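Local atomic coordinates of type III CBASS phage resistance system CD-NTase-associated protein Cap8 (Pseudomonas aeruginosa, PDB entry 6P8P), a protein that is a bacterial HORMA domain protein that probably helps regulate a cGAS-like enzyme in type III CBASS immunity against bacteriophages. Residues 68-73 with 91-96. The protein carries 2 engineered substitutions. Residues are numbered along the deposited sequence; the frame is centred on the assembly and turned at random.
Sequences PRTRIY and LGFEPL
Pro68 lies flat against the phenyl ring of Phe93, a CH-pi contact in which CG sits 3.7 Å from the ring centroid and only 8° off the normal. CB and CD flank that central atom, CD coming within 3.7 Å of Phe93 CD2, while CB lies nearer the CZ end. The opposite face of the ring takes Leu91 CB, displaced toward the rim, which leaves the phenyl sandwiched between the proline and its own segment. With chi1 at 55°, Phe93 CG is tucked between its backbone N and carbonyl carbon, which lays one face of the ring against Pro68 and brings its CZ edge to Thr70.

Strand 69-75 belongs to the mixed sheet of this HORMA domain, paired with strands 4-10 and 61-64; residues 91-96, from the loop leading to strand 101-106, pass by its entry. Further along, Thr70 CG2 and Leu91 CD1 meet tip to tip at 4.0 Å, and Leu91 also packs on Val5 and on Leu27 of helix 17-29.

The polar contacts gather at the ring edge. Thr70 OG1 lies in the ring plane, 3.3 Å from Phe93 CZ. No direct hydrogen bond joins the segments; a water does it instead, within hydrogen-bonding distance of Thr70 OG1 (2.7 Å), Pro68 O (2.8 Å) and Pro95 O (2.9 Å). Outside the pair, Gln30 NE2 hydrogen-bonds Phe93 O, and Lys32 forms a salt bridge with Glu94.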
loop_
_atom_site.group_PDB
_atom_site.type_symbol
_atom_site.label_atom_id
_atom_site.label_comp_id
_atom_site.label_asym_id
_atom_site.label_seq_id
_atom_site.Cartn_x
_atom_site.Cartn_y
_atom_site.Cartn_z
ATOM N N PRO A 68 -10.644 -19.687 17.634
ATOM C CA PRO A 68 -9.686 -18.867 18.388
ATOM C C PRO A 68 -9.295 -17.591 17.662
ATOM O O PRO A 68 -9.262 -17.536 16.442
ATOM C CB PRO A 68 -8.471 -19.790 18.550
ATOM C CG PRO A 68 -9.007 -21.184 18.341
ATOM C CD PRO A 68 -10.125 -21.049 17.365
ATOM N N ARG A 69 -8.977 -16.571 18.445
ATOM C CA ARG A 69 -8.387 -15.340 17.936
ATOM C C ARG A 69 -6.891 -15.524 17.785
ATOM O O ARG A 69 -6.265 -16.220 18.590
ATOM C CB ARG A 69 -8.695 -14.204 18.910
ATOM C CG ARG A 69 -7.927 -12.946 18.721
ATOM C CD ARG A 69 -8.403 -11.877 19.710
ATOM N NE ARG A 69 -9.840 -11.671 19.608
ATOM C CZ ARG A 69 -10.480 -10.603 20.072
ATOM N NH1 ARG A 69 -9.803 -9.634 20.675
ATOM N NH2 ARG A 69 -11.797 -10.505 19.930
ATOM N N THR A 70 -6.327 -14.940 16.722
ATOM C CA THR A 70 -4.897 -15.041 16.448
ATOM C C THR A 70 -4.315 -13.639 16.470
ATOM O O THR A 70 -4.772 -12.766 15.718
ATOM C CB THR A 70 -4.622 -15.693 15.089
ATOM O OG1 THR A 70 -5.290 -16.943 15.011
ATOM C CG2 THR A 70 -3.121 -15.896 14.870
ATOM N N ARG A 71 -3.285 -13.438 17.284
ATOM C CA ARG A 71 -2.525 -12.196 17.326
ATOM C C ARG A 71 -1.190 -12.413 16.626
ATOM O O ARG A 71 -0.441 -13.331 16.994
ATOM C CB ARG A 71 -2.292 -11.766 18.780
ATOM C CG ARG A 71 -3.528 -11.272 19.471
ATOM C CD ARG A 71 -3.276 -10.993 20.968
ATOM N NE ARG A 71 -4.456 -10.402 21.585
ATOM C CZ ARG A 71 -4.580 -10.164 22.885
ATOM N NH1 ARG A 71 -3.589 -10.468 23.712
ATOM N NH2 ARG A 71 -5.695 -9.628 23.358
ATOM N N ILE A 72 -0.875 -11.578 15.629
ATOM C CA ILE A 72 0.367 -11.760 14.887
ATOM C C ILE A 72 1.223 -10.520 15.036
ATOM O O ILE A 72 0.821 -9.431 14.619
ATOM C CB ILE A 72 0.121 -12.064 13.399
ATOM C CG1 ILE A 72 -0.818 -13.249 13.256
ATOM C CG2 ILE A 72 1.443 -12.327 12.706
ATOM C CD1 ILE A 72 -1.410 -13.443 11.908
ATOM N N TYR A 73 2.407 -10.697 15.598
ATOM C CA TYR A 73 3.411 -9.660 15.703
ATOM C C TYR A 73 4.492 -9.872 14.655
ATOM O O TYR A 73 4.677 -10.965 14.131
ATOM C CB TYR A 73 4.060 -9.657 17.076
ATOM C CG TYR A 73 3.136 -9.235 18.194
ATOM C CD1 TYR A 73 2.371 -10.165 18.880
ATOM C CD2 TYR A 73 3.030 -7.896 18.556
ATOM C CE1 TYR A 73 1.523 -9.760 19.923
ATOM C CE2 TYR A 73 2.213 -7.490 19.583
ATOM C CZ TYR A 73 1.452 -8.420 20.252
ATOM O OH TYR A 73 0.645 -7.988 21.281
ATOM N N LEU A 91 -0.896 -23.063 12.686
ATOM C CA LEU A 91 -1.992 -22.923 13.629
ATOM C C LEU A 91 -2.812 -24.207 13.652
ATOM O O LEU A 91 -3.088 -24.796 12.599
ATOM C CB LEU A 91 -2.882 -21.733 13.227
ATOM C CG LEU A 91 -2.221 -20.372 13.441
ATOM C CD1 LEU A 91 -3.026 -19.292 12.716
ATOM C CD2 LEU A 91 -2.091 -19.998 14.894
ATOM N N GLY A 92 -3.215 -24.620 14.858
ATOM C CA GLY A 92 -3.954 -25.859 15.025
ATOM C C GLY A 92 -5.463 -25.712 14.931
ATOM O O GLY A 92 -6.194 -26.358 15.689
ATOM N N PHE A 93 -5.933 -24.875 13.998
ATOM C CA PHE A 93 -7.345 -24.611 13.754
ATOM C C PHE A 93 -7.437 -23.836 12.442
ATOM O O PHE A 93 -6.428 -23.356 11.918
ATOM C CB PHE A 93 -7.981 -23.814 14.894
ATOM C CG PHE A 93 -7.279 -22.518 15.198
ATOM C CD1 PHE A 93 -6.205 -22.477 16.058
ATOM C CD2 PHE A 93 -7.703 -21.328 14.603
ATOM C CE1 PHE A 93 -5.541 -21.287 16.327
ATOM C CE2 PHE A 93 -7.047 -20.139 14.874
ATOM C CZ PHE A 93 -5.968 -20.113 15.734
ATOM N N GLU A 94 -8.666 -23.723 11.910
ATOM C CA GLU A 94 -8.920 -22.943 10.694
ATOM C C GLU A 94 -9.045 -21.465 11.070
ATOM O O GLU A 94 -10.070 -21.053 11.625
ATOM C CB GLU A 94 -10.186 -23.432 9.985
ATOM C CG GLU A 94 -10.542 -22.621 8.727
ATOM C CD GLU A 94 -11.806 -23.105 8.021
ATOM O OE1 GLU A 94 -12.312 -24.192 8.369
ATOM O OE2 GLU A 94 -12.284 -22.410 7.097
ATOM N N PRO A 95 -8.030 -20.636 10.807
ATOM C CA PRO A 95 -7.952 -19.338 11.488
ATOM C C PRO A 95 -8.939 -18.290 10.965
ATOM O O PRO A 95 -9.131 -17.261 11.627
ATOM C CB PRO A 95 -6.502 -18.906 11.235
ATOM C CG PRO A 95 -5.770 -20.114 10.788
ATOM C CD PRO A 95 -6.786 -20.945 10.068
ATOM N N LEU A 96 -9.542 -18.493 9.801
ATOM C CA LEU A 96 -10.557 -17.574 9.291
ATOM C C LEU A 96 -11.911 -18.268 9.114
ATOM O O LEU A 96 -12.722 -17.881 8.280
ATOM C CB LEU A 96 -10.099 -16.942 7.984
ATOM C CG LEU A 96 -8.807 -16.114 8.062
ATOM C CD1 LEU A 96 -8.467 -15.537 6.696
ATOM C CD2 LEU A 96 -8.883 -15.006 9.085
HETATM O O HOH W 1 -7.886 -16.678 14.169
#